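Local structure of uncharacterized protein (Pyrococcus horikoshii, 2P8T) at residues A163-W168 / K177-V182; L21-L26 / R48-K53. The protein is of unknown function but may bind ATP and have aminoacyl-tRNA ligase activity. One frame throughout, in Å; residues are numbered along the deposited sequence.

Contact 1 of 2, residues A163-W168 / K177-V182; sequences AVIITW and KSAIHV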
ATOM      1  N   ALA A 163       7.358  -7.466   7.990  1.00 18.37           N
ATOM      2  CA  ALA A 163       6.294  -6.756   8.706  1.00 17.59           C
ATOM      3  C   ALA A 163       5.010  -6.902   7.918  1.00 16.93           C
ATOM      4  O   ALA A 163       5.033  -7.093   6.700  1.00 17.26           O
ATOM      5  CB  ALA A 163       6.650  -5.278   8.901  1.00 16.44           C
ATOM      6  N   VAL A 164       3.881  -6.850   8.608  1.00 16.62           N
ATOM      7  CA  VAL A 164       2.603  -6.960   7.924  1.00 16.03           C
ATOM      8  C   VAL A 164       1.736  -5.798   8.375  1.00 16.72           C
ATOM      9  O   VAL A 164       1.354  -5.725   9.552  1.00 17.04           O
ATOM     10  CB  VAL A 164       1.881  -8.322   8.183  1.00 15.90           C
ATOM     11  CG1 VAL A 164       0.598  -8.372   7.335  1.00 17.16           C
ATOM     12  CG2 VAL A 164       2.776  -9.510   7.814  1.00 16.42           C
ATOM     13  N   ILE A 165       1.445  -4.890   7.455  1.00 16.52           N
ATOM     14  CA  ILE A 165       0.612  -3.714   7.751  1.00 16.82           C
ATOM     15  C   ILE A 165      -0.794  -4.099   7.456  1.00 16.38           C
ATOM     16  O   ILE A 165      -1.069  -4.583   6.359  1.00 16.97           O
ATOM     17  CB  ILE A 165       0.950  -2.535   6.815  1.00 17.03           C
ATOM     18  CG1 ILE A 165       2.394  -2.097   7.009  1.00 18.01           C
ATOM     19  CG2 ILE A 165      -0.015  -1.348   7.001  1.00 18.07           C
ATOM     20  CD1 ILE A 165       2.939  -1.343   5.770  1.00 18.79           C
ATOM     21  N   ILE A 166      -1.698  -3.878   8.411  1.00 15.57           N
ATOM     22  CA  ILE A 166      -3.133  -4.057   8.126  1.00 15.88           C
ATOM     23  C   ILE A 166      -3.882  -2.817   8.572  1.00 16.06           C
ATOM     24  O   ILE A 166      -3.903  -2.510   9.756  1.00 16.82           O
ATOM     25  CB  ILE A 166      -3.736  -5.284   8.851  1.00 16.14           C
ATOM     26  CG1 ILE A 166      -2.936  -6.543   8.507  1.00 15.28           C
ATOM     27  CG2 ILE A 166      -5.244  -5.470   8.470  1.00 16.01           C
ATOM     28  CD1 ILE A 166      -3.229  -7.745   9.359  1.00 17.35           C
ATOM     29  N   THR A 167      -4.468  -2.101   7.622  1.00 16.71           N
ATOM     30  CA  THR A 167      -5.309  -0.939   7.966  1.00 16.22           C
ATOM     31  C   THR A 167      -6.764  -1.223   7.624  1.00 17.25           C
ATOM     32  O   THR A 167      -7.064  -2.069   6.750  1.00 17.30           O
ATOM     33  CB  THR A 167      -4.885   0.333   7.196  1.00 16.29           C
ATOM     34  OG1 THR A 167      -5.062   0.121   5.790  1.00 18.25           O
ATOM     35  CG2 THR A 167      -3.442   0.714   7.484  1.00 15.79           C
ATOM     36  N   TRP A 168      -7.676  -0.495   8.268  1.00 17.56           N
ATOM     37  CA  TRP A 168      -9.076  -0.519   7.849  1.00 18.44           C
ATOM     38  C   TRP A 168      -9.663   0.861   8.012  1.00 18.96           C
ATOM     39  O   TRP A 168      -9.119   1.683   8.743  1.00 18.71           O
ATOM     40  CB  TRP A 168      -9.899  -1.580   8.602  1.00 18.21           C
ATOM     41  CG  TRP A 168      -9.948  -1.410  10.078  1.00 19.04           C
ATOM     42  CD1 TRP A 168     -10.972  -0.847  10.820  1.00 19.45           C
ATOM     43  CD2 TRP A 168      -8.952  -1.826  11.022  1.00 18.74           C
ATOM     44  NE1 TRP A 168     -10.655  -0.891  12.166  1.00 20.37           N
ATOM     45  CE2 TRP A 168      -9.423  -1.482  12.314  1.00 19.31           C
ATOM     46  CE3 TRP A 168      -7.704  -2.467  10.900  1.00 19.06           C
ATOM     47  CZ2 TRP A 168      -8.692  -1.764  13.471  1.00 19.35           C
ATOM     48  CZ3 TRP A 168      -6.968  -2.734  12.050  1.00 18.24           C
ATOM     49  CH2 TRP A 168      -7.467  -2.377  13.322  1.00 19.75           C
ATOM     50  N   LYS A 177      -4.843   4.025   0.981  1.00 19.31           N
ATOM     51  CA  LYS A 177      -3.983   5.196   1.161  1.00 21.59           C
ATOM     52  C   LYS A 177      -3.226   5.150   2.489  1.00 19.83           C
ATOM     53  O   LYS A 177      -2.019   5.419   2.538  1.00 19.57           O
ATOM     54  CB  LYS A 177      -4.827   6.486   1.046  1.00 22.45           C
ATOM     55  CG  LYS A 177      -4.028   7.792   0.798  1.00 25.97           C
ATOM     56  CD  LYS A 177      -4.941   8.902   0.213  1.00 26.07           C
ATOM     57  CE  LYS A 177      -4.363  10.316   0.400  1.00 28.70           C
ATOM     58  NZ  LYS A 177      -3.083  10.527  -0.388  1.00 32.28           N
ATOM     59  N   SER A 178      -3.927   4.795   3.562  1.00 18.42           N
ATOM     60  CA  SER A 178      -3.297   4.748   4.877  1.00 17.52           C
ATOM     61  C   SER A 178      -2.282   3.604   4.976  1.00 17.05           C
ATOM     62  O   SER A 178      -1.212   3.774   5.577  1.00 16.26           O
ATOM     63  CB  SER A 178      -4.342   4.649   5.995  1.00 17.24           C
ATOM     64  OG  SER A 178      -5.190   3.510   5.851  1.00 18.96           O
ATOM     65  N   ALA A 179      -2.603   2.452   4.388  1.00 16.10           N
ATOM     66  CA  ALA A 179      -1.635   1.327   4.375  1.00 16.15           C
ATOM     67  C   ALA A 179      -0.359   1.719   3.606  1.00 16.01           C
ATOM     68  O   ALA A 179       0.761   1.448   4.057  1.00 16.14           O
ATOM     69  CB  ALA A 179      -2.284   0.067   3.776  1.00 15.28           C
ATOM     70  N   ILE A 180      -0.530   2.374   2.457  1.00 16.32           N
ATOM     71  CA  ILE A 180       0.613   2.838   1.669  1.00 16.59           C
ATOM     72  C   ILE A 180       1.413   3.882   2.455  1.00 16.63           C
ATOM     73  O   ILE A 180       2.633   3.881   2.431  1.00 15.29           O
ATOM     74  CB  ILE A 180       0.187   3.327   0.259  1.00 16.98           C
ATOM     75  CG1 ILE A 180      -0.324   2.134  -0.549  1.00 16.68           C
ATOM     76  CG2 ILE A 180       1.391   3.998  -0.475  1.00 16.27           C
ATOM     77  CD1 ILE A 180      -0.985   2.479  -1.872  1.00 18.30           C
ATOM     78  N   HIS A 181       0.722   4.751   3.194  1.00 16.57           N
ATOM     79  CA  HIS A 181       1.444   5.714   4.034  1.00 17.61           C
ATOM     80  C   HIS A 181       2.393   5.002   5.023  1.00 17.31           C
ATOM     81  O   HIS A 181       3.538   5.382   5.168  1.00 16.38           O
ATOM     82  CB  HIS A 181       0.448   6.602   4.777  1.00 17.20           C
ATOM     83  CG  HIS A 181       1.100   7.624   5.651  1.00 21.75           C
ATOM     84  ND1 HIS A 181       1.966   8.575   5.158  1.00 24.34           N
ATOM     85  CD2 HIS A 181       1.030   7.830   6.985  1.00 22.14           C
ATOM     86  CE1 HIS A 181       2.399   9.331   6.153  1.00 25.32           C
ATOM     87  NE2 HIS A 181       1.838   8.904   7.271  1.00 23.22           N
ATOM     88  N   VAL A 182       1.898   3.961   5.696  1.00 17.26           N
ATOM     89  CA  VAL A 182       2.719   3.176   6.639  1.00 16.99           C
ATOM     90  C   VAL A 182       3.886   2.482   5.928  1.00 17.45           C
ATOM     91  O   VAL A 182       5.039   2.512   6.388  1.00 17.04           O
ATOM     92  CB  VAL A 182       1.853   2.150   7.449  1.00 17.00           C
ATOM     93  CG1 VAL A 182       2.732   1.342   8.411  1.00 15.46           C
ATOM     94  CG2 VAL A 182       0.703   2.870   8.216  1.00 17.66           C
TER
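Ile165 lies against Val182, its CG1 3.7 Å from Val182 CG1, the two branched side chains lying alongside each other and pointing opposite ways. This is one face of an alpha/beta layer: strand 163-168, the middle strand of the five-stranded antiparallel sheet, is covered by helix 172-187, which follows it in the chain and runs back across it, the short axes at 150° and 7.8 Å apart at closest approach. Alternate strand residues meet the helix. Ile165 and Thr167 point toward it, while Ile166 between them turns to the other side of the sheet.

In Ile165, chi1 of -62° puts CG1 beside the backbone N, and the extended chi2 (158°) then carries CD1 on towards Val182 CG1 and to 3.9 Å from the carbonyl O of Ala179; CG2 is left against Val182 CB and the backbone of Ala179. Cut back to an alanine here, the side chain would lose CG1, CG2 and CD1, and Val182 CG1 would probably be left without the methylene and methyl it packs on.

Two residues further along the strand, Thr167 sits over Ala179, the small residue at which the two backbones come nearest, with CA atoms 5.6 Å apart. Its CG2 methyl rests 3.6 Å from Ala179 CA. The hydroxyls beside it are buried but provided for: Thr167 OG1 is hydrogen-bonded to the carbonyl O of Ala175, and Ser178 OG to those of Lys174 and Ala175, all in the preceding part of the helix. Thr167 OG1 stands between its own N and carbonyl carbon, in contact with the Ala179 CB methyl at 3.4 Å.

Contact 2 of 2, residues L21-L26 / R48-K53; sequences LAVIFL and RTLLRK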
ATOM      1  N   LEU A  21       2.353   6.117  -5.452  1.00 19.79           N
ATOM      2  CA  LEU A  21       2.540   4.681  -5.166  1.00 18.89           C
ATOM      3  C   LEU A  21       1.265   3.882  -5.416  1.00 18.95           C
ATOM      4  O   LEU A  21       1.314   2.820  -6.042  1.00 19.79           O
ATOM      5  CB  LEU A  21       3.078   4.444  -3.751  1.00 17.99           C
ATOM      6  CG  LEU A  21       4.476   4.989  -3.430  1.00 18.84           C
ATOM      7  CD1 LEU A  21       4.714   5.111  -1.935  1.00 18.88           C
ATOM      8  CD2 LEU A  21       5.541   4.140  -4.102  1.00 18.27           C
ATOM      9  N   ALA A  22       0.118   4.407  -4.965  1.00 20.05           N
ATOM     10  CA  ALA A  22      -1.173   3.764  -5.185  1.00 19.98           C
ATOM     11  C   ALA A  22      -1.484   3.520  -6.657  1.00 20.95           C
ATOM     12  O   ALA A  22      -1.934   2.429  -7.021  1.00 20.50           O
ATOM     13  CB  ALA A  22      -2.311   4.549  -4.515  1.00 20.18           C
ATOM     14  N   VAL A  23      -1.258   4.529  -7.500  1.00 21.15           N
ATOM     15  CA  VAL A  23      -1.543   4.386  -8.932  1.00 21.50           C
ATOM     16  C   VAL A  23      -0.707   3.250  -9.536  1.00 21.49           C
ATOM     17  O   VAL A  23      -1.217   2.431 -10.289  1.00 21.68           O
ATOM     18  CB  VAL A  23      -1.311   5.728  -9.706  1.00 21.46           C
ATOM     19  CG1 VAL A  23      -1.186   5.483 -11.205  1.00 21.70           C
ATOM     20  CG2 VAL A  23      -2.418   6.717  -9.386  1.00 22.39           C
ATOM     21  N   ILE A  24       0.566   3.193  -9.173  1.00 21.20           N
ATOM     22  CA  ILE A  24       1.469   2.162  -9.666  1.00 22.52           C
ATOM     23  C   ILE A  24       1.045   0.772  -9.185  1.00 22.98           C
ATOM     24  O   ILE A  24       1.078  -0.180  -9.970  1.00 22.99           O
ATOM     25  CB  ILE A  24       2.943   2.467  -9.299  1.00 22.17           C
ATOM     26  CG1 ILE A  24       3.339   3.858  -9.853  1.00 22.10           C
ATOM     27  CG2 ILE A  24       3.895   1.380  -9.824  1.00 23.64           C
ATOM     28  CD1 ILE A  24       4.786   4.226  -9.622  1.00 24.04           C
ATOM     29  N   PHE A  25       0.652   0.661  -7.922  1.00 23.77           N
ATOM     30  CA  PHE A  25       0.008  -0.581  -7.455  1.00 24.47           C
ATOM     31  C   PHE A  25      -1.250  -0.925  -8.265  1.00 25.37           C
ATOM     32  O   PHE A  25      -1.459  -2.084  -8.644  1.00 25.00           O
ATOM     33  CB  PHE A  25      -0.313  -0.534  -5.961  1.00 23.71           C
ATOM     34  CG  PHE A  25       0.874  -0.795  -5.080  1.00 23.01           C
ATOM     35  CD1 PHE A  25       1.571  -2.007  -5.164  1.00 23.77           C
ATOM     36  CD2 PHE A  25       1.295   0.154  -4.168  1.00 20.49           C
ATOM     37  CE1 PHE A  25       2.667  -2.262  -4.353  1.00 25.30           C
ATOM     38  CE2 PHE A  25       2.384  -0.087  -3.345  1.00 23.61           C
ATOM     39  CZ  PHE A  25       3.080  -1.300  -3.438  1.00 23.61           C
ATOM     40  N   LEU A  26      -2.089   0.075  -8.529  1.00 26.41           N
ATOM     41  CA  LEU A  26      -3.371  -0.168  -9.207  1.00 27.60           C
ATOM     42  C   LEU A  26      -3.211  -0.605 -10.651  1.00 28.99           C
ATOM     43  O   LEU A  26      -3.963  -1.458 -11.132  1.00 29.22           O
ATOM     44  CB  LEU A  26      -4.284   1.063  -9.131  1.00 27.56           C
ATOM     45  CG  LEU A  26      -4.947   1.361  -7.785  1.00 28.91           C
ATOM     46  CD1 LEU A  26      -5.636   2.732  -7.807  1.00 30.56           C
ATOM     47  CD2 LEU A  26      -5.928   0.266  -7.372  1.00 30.29           C
ATOM     48  N   ARG A  48      -6.076  13.951 -12.974  1.00 29.97           N
ATOM     49  CA  ARG A  48      -5.641  14.378 -14.303  1.00 28.82           C
ATOM     50  C   ARG A  48      -4.183  14.783 -14.282  1.00 26.70           C
ATOM     51  O   ARG A  48      -3.407  14.375 -15.153  1.00 26.73           O
ATOM     52  CB  ARG A  48      -6.490  15.551 -14.803  1.00 28.98           C
ATOM     53  CG  ARG A  48      -7.729  15.147 -15.562  1.00 33.74           C
ATOM     54  CD  ARG A  48      -7.567  15.495 -17.049  1.00 38.63           C
ATOM     55  NE  ARG A  48      -8.674  15.043 -17.897  1.00 43.02           N
ATOM     56  CZ  ARG A  48      -9.942  15.440 -17.790  1.00 44.69           C
ATOM     57  NH1 ARG A  48     -10.313  16.299 -16.848  1.00 46.66           N
ATOM     58  NH2 ARG A  48     -10.853  14.956 -18.624  1.00 46.12           N
ATOM     59  N   THR A  49      -3.813  15.576 -13.281  1.00 24.69           N
ATOM     60  CA  THR A  49      -2.469  16.105 -13.175  1.00 23.41           C
ATOM     61  C   THR A  49      -1.466  14.999 -12.872  1.00 22.26           C
ATOM     62  O   THR A  49      -0.392  14.949 -13.463  1.00 20.80           O
ATOM     63  CB  THR A  49      -2.391  17.205 -12.093  1.00 23.56           C
ATOM     64  OG1 THR A  49      -3.257  18.288 -12.478  1.00 24.63           O
ATOM     65  CG2 THR A  49      -0.993  17.713 -11.962  1.00 24.02           C
ATOM     66  N   LEU A  50      -1.839  14.125 -11.944  1.00 21.59           N
ATOM     67  CA  LEU A  50      -1.028  12.963 -11.619  1.00 20.81           C
ATOM     68  C   LEU A  50      -0.764  12.104 -12.859  1.00 20.40           C
ATOM     69  O   LEU A  50       0.394  11.787 -13.123  1.00 20.45           O
ATOM     70  CB  LEU A  50      -1.681  12.144 -10.490  1.00 20.80           C
ATOM     71  CG  LEU A  50      -1.069  10.787 -10.162  1.00 21.64           C
ATOM     72  CD1 LEU A  50       0.410  10.883  -9.887  1.00 22.49           C
ATOM     73  CD2 LEU A  50      -1.830  10.201  -8.965  1.00 22.06           C
ATOM     74  N   LEU A  51      -1.807  11.767 -13.620  1.00 20.10           N
ATOM     75  CA  LEU A  51      -1.656  10.929 -14.831  1.00 20.35           C
ATOM     76  C   LEU A  51      -0.850  11.630 -15.922  1.00 20.57           C
ATOM     77  O   LEU A  51      -0.045  11.006 -16.626  1.00 19.49           O
ATOM     78  CB  LEU A  51      -3.007  10.449 -15.359  1.00 21.54           C
ATOM     79  CG  LEU A  51      -3.820   9.519 -14.445  1.00 22.30           C
ATOM     80  CD1 LEU A  51      -5.102   9.128 -15.117  1.00 24.73           C
ATOM     81  CD2 LEU A  51      -3.040   8.267 -14.061  1.00 24.02           C
ATOM     82  N   ARG A  52      -1.031  12.945 -16.043  1.00 20.09           N
ATOM     83  CA  ARG A  52      -0.195  13.698 -16.968  1.00 19.76           C
ATOM     84  C   ARG A  52       1.268  13.681 -16.567  1.00 18.90           C
ATOM     85  O   ARG A  52       2.129  13.481 -17.416  1.00 17.03           O
ATOM     86  CB  ARG A  52      -0.716  15.116 -17.204  1.00 20.86           C
ATOM     87  CG  ARG A  52      -1.611  15.244 -18.436  1.00 24.79           C
ATOM     88  CD  ARG A  52      -2.227  13.905 -18.848  1.00 35.16           C
ATOM     89  NE  ARG A  52      -3.593  14.020 -19.353  1.00 39.82           N
ATOM     90  CZ  ARG A  52      -4.669  13.661 -18.659  1.00 41.42           C
ATOM     91  NH1 ARG A  52      -4.533  13.177 -17.430  1.00 38.92           N
ATOM     92  NH2 ARG A  52      -5.876  13.794 -19.197  1.00 41.88           N
ATOM     93  N   LYS A  53       1.571  13.861 -15.277  1.00 17.80           N
ATOM     94  CA  LYS A  53       2.964  13.802 -14.865  1.00 17.17           C
ATOM     95  C   LYS A  53       3.534  12.420 -15.144  1.00 16.91           C
ATOM     96  O   LYS A  53       4.641  12.306 -15.656  1.00 16.32           O
ATOM     97  CB  LYS A  53       3.148  14.156 -13.379  1.00 17.58           C
ATOM     98  CG  LYS A  53       4.609  14.335 -12.979  1.00 18.70           C
ATOM     99  CD  LYS A  53       5.196  15.613 -13.564  1.00 24.15           C
ATOM    100  CE  LYS A  53       6.635  15.804 -13.102  1.00 26.74           C
ATOM    101  NZ  LYS A  53       7.151  17.096 -13.644  1.00 29.16           N
TER
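Leu50 is the first residue of 48-53 to reach Val23 on helix 17-26, methyl against methyl, with Leu50 CD2 3.6 Å from Val23 CG2. Its anti chi1 (171°) sets CG beside the carbonyl carbon, and of the two methyls beyond it the CD2 branch is the one that meets the valine. The next residue, Leu51, starts off at an angle to the other helix, but its CD2 methyl swings back to lie 4.4 Å from Val23 CG1. The two leucines therefore take one branch of the valine each. The contact is wholly apolar, made of these methyl pairs with no hydrogen bond crossing between the segments. It is also light: three buried side chains carry it, little surface is covered, and even the closest pair of CA atoms, those of Val23 and Leu51, is 8.8 Å apart.

Both helices belong to the N-terminal domain, whose family falls in the helix-turn-helix clan; three helices followed by the two-stranded hairpin 60-62/67-69 are consistent with a winged-helix variant. Leu40 of helix 33-40 also packs on Val23, Leu50 also touches Tyr15, and on other sides of helix 17-26 Ile24 meets helix 71-81 while Leu21, Ala22 and Phe25 lean on helix 172-187.

Both contacts are buried, but they differ in depth and kind: contact 2 is purely apolar, whereas contact 1 also takes in two hydroxyls. The centre of contact 1 is about 6 Å, and that of contact 2 about 14 Å, from the centre of the chain. Contact 1 seals a helix onto a sheet within the DUF4443 range; contact 2 joins two helices of the N-terminal range through methyl groups and buries less than half as much surface. They share no element, yet meet where helix 172-187 presents its other side to helix 17-26: Ile180 CD1 packs 3.6 Å from Ala22 CA. A salt bridge between Lys177 and Asp19 also ties these two helices together.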